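Local coordinates for Orf11 (Staphylococcus phage P68, PDB 6O43), which probably acts as a phage lysin that breaks down the staphylococcal cell wall, at residues F19-T22 with I23-V27; G141-G144 with R145-P149; L150-A153 with A154-A158; A182-I185 with L186-G190. All coordinates share one frame; numbering follows the deposited sequence.

Contact 1: residues F19-T22 with I23-V27; sequences FGLT and IDQLV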
# COMPACT_ATOMS: atom_id res chain seq x y z
N PHE A 19 -4.69 1.45 -12.21
CA PHE A 19 -3.89 0.37 -12.79
C PHE A 19 -4.66 -0.42 -13.85
O PHE A 19 -4.44 -1.62 -14.04
CB PHE A 19 -3.37 -0.56 -11.69
CG PHE A 19 -2.44 0.12 -10.70
CD1 PHE A 19 -1.09 0.25 -10.97
CD2 PHE A 19 -2.93 0.63 -9.51
CE1 PHE A 19 -0.24 0.87 -10.07
CE2 PHE A 19 -2.09 1.26 -8.60
CZ PHE A 19 -0.74 1.38 -8.88
N GLY A 20 -5.57 0.26 -14.55
CA GLY A 20 -6.30 -0.36 -15.64
C GLY A 20 -7.40 -1.31 -15.23
O GLY A 20 -7.90 -2.05 -16.08
N LEU A 21 -7.80 -1.31 -13.96
CA LEU A 21 -8.87 -2.17 -13.47
C LEU A 21 -10.04 -1.32 -12.99
O LEU A 21 -9.85 -0.29 -12.35
CB LEU A 21 -8.37 -3.07 -12.33
CG LEU A 21 -7.27 -4.08 -12.68
CD1 LEU A 21 -6.70 -4.69 -11.41
CD2 LEU A 21 -7.81 -5.15 -13.60
N THR A 22 -11.25 -1.78 -13.30
CA THR A 22 -12.47 -1.09 -12.90
C THR A 22 -13.07 -1.75 -11.66
O THR A 22 -12.68 -2.85 -11.25
CB THR A 22 -13.50 -1.10 -14.03
OG1 THR A 22 -14.20 -2.35 -14.01
CG2 THR A 22 -12.82 -0.93 -15.38
N ILE A 23 -14.03 -1.05 -11.06
CA ILE A 23 -14.72 -1.59 -9.89
C ILE A 23 -15.48 -2.86 -10.26
O ILE A 23 -15.54 -3.81 -9.47
CB ILE A 23 -15.64 -0.53 -9.27
CG1 ILE A 23 -14.81 0.53 -8.54
CG2 ILE A 23 -16.66 -1.18 -8.34
CD1 ILE A 23 -15.63 1.62 -7.89
N ASP A 24 -16.07 -2.89 -11.46
CA ASP A 24 -16.73 -4.11 -11.93
C ASP A 24 -15.76 -5.28 -11.95
O ASP A 24 -16.09 -6.38 -11.49
CB ASP A 24 -17.32 -3.89 -13.32
CG ASP A 24 -18.65 -3.17 -13.28
OD1 ASP A 24 -19.30 -3.18 -12.22
OD2 ASP A 24 -19.05 -2.61 -14.33
N GLN A 25 -14.56 -5.07 -12.48
CA GLN A 25 -13.56 -6.14 -12.50
C GLN A 25 -13.08 -6.48 -11.09
O GLN A 25 -12.74 -7.64 -10.83
CB GLN A 25 -12.38 -5.74 -13.38
CG GLN A 25 -12.75 -5.59 -14.85
CD GLN A 25 -11.72 -4.81 -15.64
OE1 GLN A 25 -11.38 -3.68 -15.30
NE2 GLN A 25 -11.22 -5.41 -16.71
N LEU A 26 -13.08 -5.51 -10.18
CA LEU A 26 -12.52 -5.73 -8.85
C LEU A 26 -13.45 -6.56 -7.98
O LEU A 26 -12.99 -7.44 -7.24
CB LEU A 26 -12.21 -4.40 -8.18
CG LEU A 26 -10.99 -3.62 -8.69
CD1 LEU A 26 -10.88 -2.26 -8.01
CD2 LEU A 26 -9.71 -4.42 -8.48
N VAL A 27 -14.77 -6.32 -8.05
CA VAL A 27 -15.69 -6.91 -7.08
C VAL A 27 -15.56 -8.43 -7.02
O VAL A 27 -15.32 -8.96 -5.92
CB VAL A 27 -17.13 -6.46 -7.37
CG1 VAL A 27 -18.09 -7.15 -6.41
CG2 VAL A 27 -17.24 -4.95 -7.24

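Contact 2: residues G141-G144 with R145-P149; sequences GTIG and RAYIP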
# COMPACT_ATOMS: atom_id res chain seq x y z
N GLY A 141 1.22 12.70 -3.30
CA GLY A 141 0.10 11.86 -3.68
C GLY A 141 0.47 10.48 -4.18
O GLY A 141 -0.37 9.81 -4.78
N THR A 142 1.70 10.03 -3.94
CA THR A 142 2.16 8.73 -4.40
C THR A 142 2.02 7.68 -3.31
O THR A 142 1.92 7.99 -2.12
CB THR A 142 3.62 8.79 -4.87
OG1 THR A 142 4.43 9.39 -3.85
CG2 THR A 142 3.73 9.59 -6.16
N ILE A 143 2.01 6.42 -3.74
CA ILE A 143 1.98 5.30 -2.80
C ILE A 143 3.21 5.32 -1.91
O ILE A 143 3.12 5.14 -0.69
CB ILE A 143 1.87 3.96 -3.56
CG1 ILE A 143 0.51 3.85 -4.25
CG2 ILE A 143 2.12 2.78 -2.63
CD1 ILE A 143 0.36 2.60 -5.09
N GLY A 144 4.39 5.52 -2.51
CA GLY A 144 5.62 5.50 -1.74
C GLY A 144 5.60 6.51 -0.61
O GLY A 144 5.89 6.18 0.54
N ARG A 145 5.24 7.76 -0.93
CA ARG A 145 5.25 8.80 0.09
C ARG A 145 4.32 8.48 1.24
O ARG A 145 4.60 8.83 2.39
CB ARG A 145 4.88 10.15 -0.54
CG ARG A 145 4.95 11.33 0.42
CD ARG A 145 5.09 12.64 -0.34
NE ARG A 145 6.37 12.72 -1.04
CZ ARG A 145 7.53 13.05 -0.46
NH1 ARG A 145 7.56 13.33 0.84
NH2 ARG A 145 8.64 13.10 -1.17
N ALA A 146 3.21 7.78 0.97
CA ALA A 146 2.25 7.47 2.02
C ALA A 146 2.82 6.51 3.06
O ALA A 146 2.46 6.60 4.24
CB ALA A 146 0.98 6.88 1.42
N TYR A 147 3.71 5.60 2.66
CA TYR A 147 4.18 4.54 3.55
C TYR A 147 5.65 4.63 3.93
O TYR A 147 5.99 4.35 5.08
CB TYR A 147 3.90 3.18 2.92
CG TYR A 147 2.43 2.83 2.83
CD1 TYR A 147 1.73 2.42 3.96
CD2 TYR A 147 1.74 2.92 1.63
CE1 TYR A 147 0.38 2.10 3.89
CE2 TYR A 147 0.39 2.60 1.55
CZ TYR A 147 -0.29 2.19 2.69
OH TYR A 147 -1.62 1.87 2.61
N ILE A 148 6.53 5.03 3.01
CA ILE A 148 7.97 4.88 3.25
C ILE A 148 8.45 5.58 4.52
O ILE A 148 9.19 4.96 5.29
CB ILE A 148 8.76 5.32 2.00
CG1 ILE A 148 8.71 4.23 0.92
CG2 ILE A 148 10.20 5.66 2.37
CD1 ILE A 148 8.96 4.73 -0.47
N PRO A 149 8.09 6.84 4.78
CA PRO A 149 8.68 7.53 5.95
C PRO A 149 8.32 6.90 7.28
O PRO A 149 9.07 7.10 8.25
CB PRO A 149 8.11 8.95 5.84
CG PRO A 149 7.60 9.08 4.44
CD PRO A 149 7.18 7.71 4.02

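Contact 3: residues L150-A153 with A154-A158; sequences LTAA and ATWAA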
# COMPACT_ATOMS: atom_id res chain seq x y z
N LEU A 150 7.23 6.15 7.37
CA LEU A 150 6.60 5.86 8.65
C LEU A 150 7.10 4.58 9.32
O LEU A 150 7.00 4.47 10.55
CB LEU A 150 5.09 5.78 8.48
CG LEU A 150 4.48 7.13 8.08
CD1 LEU A 150 2.99 7.00 7.81
CD2 LEU A 150 4.74 8.15 9.18
N THR A 151 7.62 3.61 8.57
CA THR A 151 8.13 2.38 9.15
C THR A 151 9.38 1.95 8.40
O THR A 151 9.52 2.22 7.21
CB THR A 151 7.09 1.25 9.12
OG1 THR A 151 6.82 0.88 7.76
CG2 THR A 151 5.80 1.67 9.80
N ALA A 152 10.28 1.29 9.12
CA ALA A 152 11.48 0.75 8.48
C ALA A 152 11.13 -0.34 7.48
O ALA A 152 11.77 -0.46 6.43
CB ALA A 152 12.46 0.23 9.54
N ALA A 153 10.10 -1.14 7.79
CA ALA A 153 9.70 -2.22 6.88
C ALA A 153 9.25 -1.68 5.53
O ALA A 153 9.54 -2.28 4.49
CB ALA A 153 8.60 -3.06 7.52
N ALA A 154 8.54 -0.55 5.53
CA ALA A 154 8.11 0.04 4.26
C ALA A 154 9.29 0.58 3.48
O ALA A 154 9.34 0.48 2.25
CB ALA A 154 7.08 1.13 4.51
N THR A 155 10.27 1.17 4.18
CA THR A 155 11.47 1.65 3.51
C THR A 155 12.25 0.50 2.90
O THR A 155 12.68 0.57 1.75
CB THR A 155 12.34 2.43 4.50
OG1 THR A 155 11.71 3.68 4.79
CG2 THR A 155 13.74 2.66 3.91
N TRP A 156 12.46 -0.57 3.67
CA TRP A 156 13.15 -1.75 3.14
C TRP A 156 12.41 -2.32 1.94
O TRP A 156 13.04 -2.67 0.93
CB TRP A 156 13.29 -2.81 4.23
CG TRP A 156 14.11 -2.38 5.40
CD1 TRP A 156 15.15 -1.48 5.40
CD2 TRP A 156 13.97 -2.84 6.75
NE1 TRP A 156 15.66 -1.36 6.67
CE2 TRP A 156 14.96 -2.18 7.52
CE3 TRP A 156 13.12 -3.74 7.38
CZ2 TRP A 156 15.10 -2.39 8.89
CZ3 TRP A 156 13.26 -3.95 8.74
CH2 TRP A 156 14.24 -3.28 9.48
N ALA A 157 11.08 -2.41 2.02
CA ALA A 157 10.32 -2.97 0.91
C ALA A 157 10.51 -2.15 -0.36
O ALA A 157 10.59 -2.71 -1.46
CB ALA A 157 8.83 -3.05 1.27
N ALA A 158 10.59 -0.83 -0.23
CA ALA A 158 10.70 0.03 -1.41
C ALA A 158 12.13 0.09 -1.94
O ALA A 158 12.33 0.12 -3.16
CB ALA A 158 10.20 1.43 -1.08

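Contact 4: residues A182-I185 with L186-G190; sequences ANTI and LAWGG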
# COMPACT_ATOMS: atom_id res chain seq x y z
N ALA A 182 1.84 -5.16 -6.59
CA ALA A 182 2.09 -5.18 -8.03
C ALA A 182 1.73 -6.53 -8.64
O ALA A 182 1.11 -6.59 -9.71
CB ALA A 182 3.56 -4.84 -8.31
N ASN A 183 2.11 -7.62 -7.97
CA ASN A 183 1.84 -8.95 -8.51
C ASN A 183 0.34 -9.24 -8.56
O ASN A 183 -0.15 -9.89 -9.49
CB ASN A 183 2.56 -10.02 -7.70
CG ASN A 183 4.05 -10.06 -7.98
OD1 ASN A 183 4.50 -9.62 -9.04
ND2 ASN A 183 4.82 -10.59 -7.04
N THR A 184 -0.41 -8.77 -7.56
CA THR A 184 -1.85 -8.97 -7.57
C THR A 184 -2.50 -8.18 -8.70
O THR A 184 -3.40 -8.68 -9.39
CB THR A 184 -2.46 -8.58 -6.23
OG1 THR A 184 -1.93 -9.43 -5.20
CG2 THR A 184 -3.98 -8.72 -6.27
N ILE A 185 -2.05 -6.94 -8.91
CA ILE A 185 -2.59 -6.13 -10.00
C ILE A 185 -2.38 -6.82 -11.34
O ILE A 185 -3.31 -6.98 -12.13
CB ILE A 185 -1.97 -4.72 -9.97
CG1 ILE A 185 -2.62 -3.90 -8.85
CG2 ILE A 185 -2.12 -4.03 -11.32
CD1 ILE A 185 -1.77 -2.73 -8.37
N LEU A 186 -1.14 -7.25 -11.60
CA LEU A 186 -0.85 -7.94 -12.86
C LEU A 186 -1.59 -9.27 -12.93
O LEU A 186 -2.18 -9.60 -13.97
CB LEU A 186 0.65 -8.15 -13.00
CG LEU A 186 1.52 -6.89 -13.07
CD1 LEU A 186 2.98 -7.23 -12.83
CD2 LEU A 186 1.34 -6.18 -14.41
N ALA A 187 -1.57 -10.05 -11.85
CA ALA A 187 -2.30 -11.31 -11.83
C ALA A 187 -3.77 -11.10 -12.20
O ALA A 187 -4.39 -11.97 -12.83
CB ALA A 187 -2.18 -11.97 -10.46
N TRP A 188 -4.33 -9.96 -11.81
CA TRP A 188 -5.73 -9.64 -12.07
C TRP A 188 -5.96 -8.97 -13.42
O TRP A 188 -7.08 -8.56 -13.72
CB TRP A 188 -6.28 -8.75 -10.96
CG TRP A 188 -6.51 -9.46 -9.66
CD1 TRP A 188 -6.35 -10.79 -9.42
CD2 TRP A 188 -6.94 -8.87 -8.43
NE1 TRP A 188 -6.66 -11.07 -8.11
CE2 TRP A 188 -7.03 -9.91 -7.48
CE3 TRP A 188 -7.26 -7.57 -8.04
CZ2 TRP A 188 -7.42 -9.68 -6.17
CZ3 TRP A 188 -7.65 -7.35 -6.74
CH2 TRP A 188 -7.73 -8.40 -5.81
N GLY A 189 -4.92 -8.84 -14.24
CA GLY A 189 -5.07 -8.24 -15.55
C GLY A 189 -4.89 -6.74 -15.60
O GLY A 189 -5.30 -6.12 -16.59
N GLY A 190 -4.29 -6.13 -14.58
CA GLY A 190 -3.98 -4.72 -14.59
C GLY A 190 -2.62 -4.45 -15.20
O GLY A 190 -1.92 -5.35 -15.68

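Contact 1: residues F19-T22 with I23-V27
The carboxamide of Gln25 is the flat group of this turn, and its oxygen, OE1, is turned to the backbone N of Thr22. Thr22 N donates to Gln25 OE1 over 2.8 Å with the donor in the carbonyl plane and the N-H pointing fairly straight at the oxygen (158°). Around the same oxygen gather apolar atoms, Thr22 CG2 at 3.1 Å and Leu21 CA at 3.5 Å from OE1, while a weak bond from Thr22 OG1 adds a second grip. The Gln25 chain runs extended beyond CG before chi3 (-55°) swings OE1 round to Thr22. In return, Gln25 N donates to Thr22 OG1 over 3.1 Å at 168°. The two side chains cross obliquely, and the reciprocal pair of bonds defines a capping box with Thr22 as N-cap. Helical bonding starts with Leu26 N to Thr22 O at 2.9 Å, and Leu21 CD1 meets Leu26 CD2 at 4.2 Å. Asp24, exposed to solvent, forms a salt bridge through OD1 with Arg48 of helix 44-57. Helix 23-30 is thus started at the protein surface, with Leu21 and Leu26 resting on Trp188 and on helix 61-71, and Ile23 on helix 44-57.

Contact 2: residues G141-G144 with R145-P149
Thr142 and Arg145 meet because chi1 of the threonine (52°) sets OG1 between its own backbone N and carbonyl carbon, facing the first turn of the helix. Arg145 N gives a weak capping bond to Thr142 OG1 at 3.4 Å, and Arg145 CB lies equally near that oxygen. The hydroxyl has its stronger partner in Lys139 O, and the guanidinium of Arg145 leads away to Met138 O. Four residues on from Gly144, chi1 of Ile148 (-78°) keeps CG1 beside the backbone N, which brings CD1 back to 3.7 Å from the bare CA of Gly144. Gly144 O is gripped twice: Ile148 N approaches nearly along the C=O axis at 2.8 Å, whereas Tyr147 N, 3.1 Å from Gly144 O, sits well above the carbonyl plane. Ile143 O lies at the edge of the Tyr147 ring, near its plane, 3.5 Å from Tyr147 CD2; Ile143 CG2 is 4.3 Å from the same CD2. The ring of Tyr67 meets this one with the planes about 55° apart, while Phe134 of helix 124-136 packs against Ile148. A threonine N-cap followed by a mixture of three- and four-residue-spaced backbone bonds, several of them weak, marks helix 143-147 as a short, irregular helix in the protein interior.

Contact 3: residues L150-A153 with A154-A158
The tight side of this turn is the CH-pi contact of Ala152 with Trp156. Ala152 CB lies 4.0 Å from the centroid of the six-membered ring of Trp156 and only 17° off its normal, over the face. On the same face, nearer the pyrrole end, Ala152 O sits 3.1 Å above the ring plane, with Trp156 CG at 3.2 Å from it. That carbonyl also receives Trp156 N over 2.8 Å, almost straight at 172°, so one residue supports both the backbone and the indole of the residue four places on. The indole reaches back over this residue because CG stands beside the backbone N (chi1 -62°). Its position is fixed further by NE1, which is bonded to Trp112 O, and by Phe121, whose ring meets it obliquely. Thr155 and Ala157 are buried too: the hydroxyl of Thr155 is held by Ile148 O and Ser111 N, and Ala157 packs against Phe178 of helix 177-187. Helix 152-159 begins here with Thr151 as N-cap, in the usual manner of a threonine preceding a first turn: Ala154 N donates to Thr151 OG1 over 3.2 Å. The looser side starts at this cap. Thr151 is exposed to solvent, and across the turn its OG1 meets Ala154, whose CB is 3.3 Å from Thr151 OG1. Thr155 N reaches Thr151 O over a longer 3.3 Å.

Contact 4: residues A182-I185 with L186-G190
The backbone of helix 177-187 stops where Gly189 takes a positive phi of 89°, and Gly190 N turns back to donate to Ile185 O over 2.8 Å. Just ahead of that stop, the side chains of Thr184 and Trp188 run alongside each other in the same direction. Thr184 CG2 stands over the six-membered ring of Trp188, 3.5 Å from its centroid and 11° off the normal, which makes a centred CH-pi contact. The methyl reaches the indole because it is anti to the backbone N of Thr184; the hydroxyl instead bonds to Asp180 O in the preceding turn. Thr184 O lies over the same face, 3.2 Å from Trp188 CG, and accepts Trp188 N over 2.9 Å. The termination is a Schellman motif: beside the bond to Ile185 O, Gly189 N donates to Leu186 O at 2.9 Å. Ile185 CG2 lies against the reversal, 3.8 Å from Gly190 CA. Leu186 lies back along the helix, with CG 3.4 Å from Ala182 O. Beyond the helix, Trp188 is packed by Lys29 and Val30 of helix 23-30, and Ile185 by Phe10, Thr62 and Val66.

Along the chain the four contacts follow in series, each confined to a few neighbouring residues, so none encloses a long loop and none nests in or crosses another. Contacts 1, 2 and 3 lie at helix starts, contact 4 at a helix end. The first and last are neighbours in space despite their separation in sequence: Leu21 CD2 is 3.5 Å from Trp188 O, and Phe19 CB is 3.7 Å from Ile185 CG2. Phe19 also reaches contact 2, its CZ lying 4.1 Å from Ile143 CD1. Contacts 2 and 3 join successive short helices, where Ile148 CD1 meets Ala158 CB at 3.6 Å. Contact 3 lies across the chain's centre from contact 1, their centres about 27 Å apart.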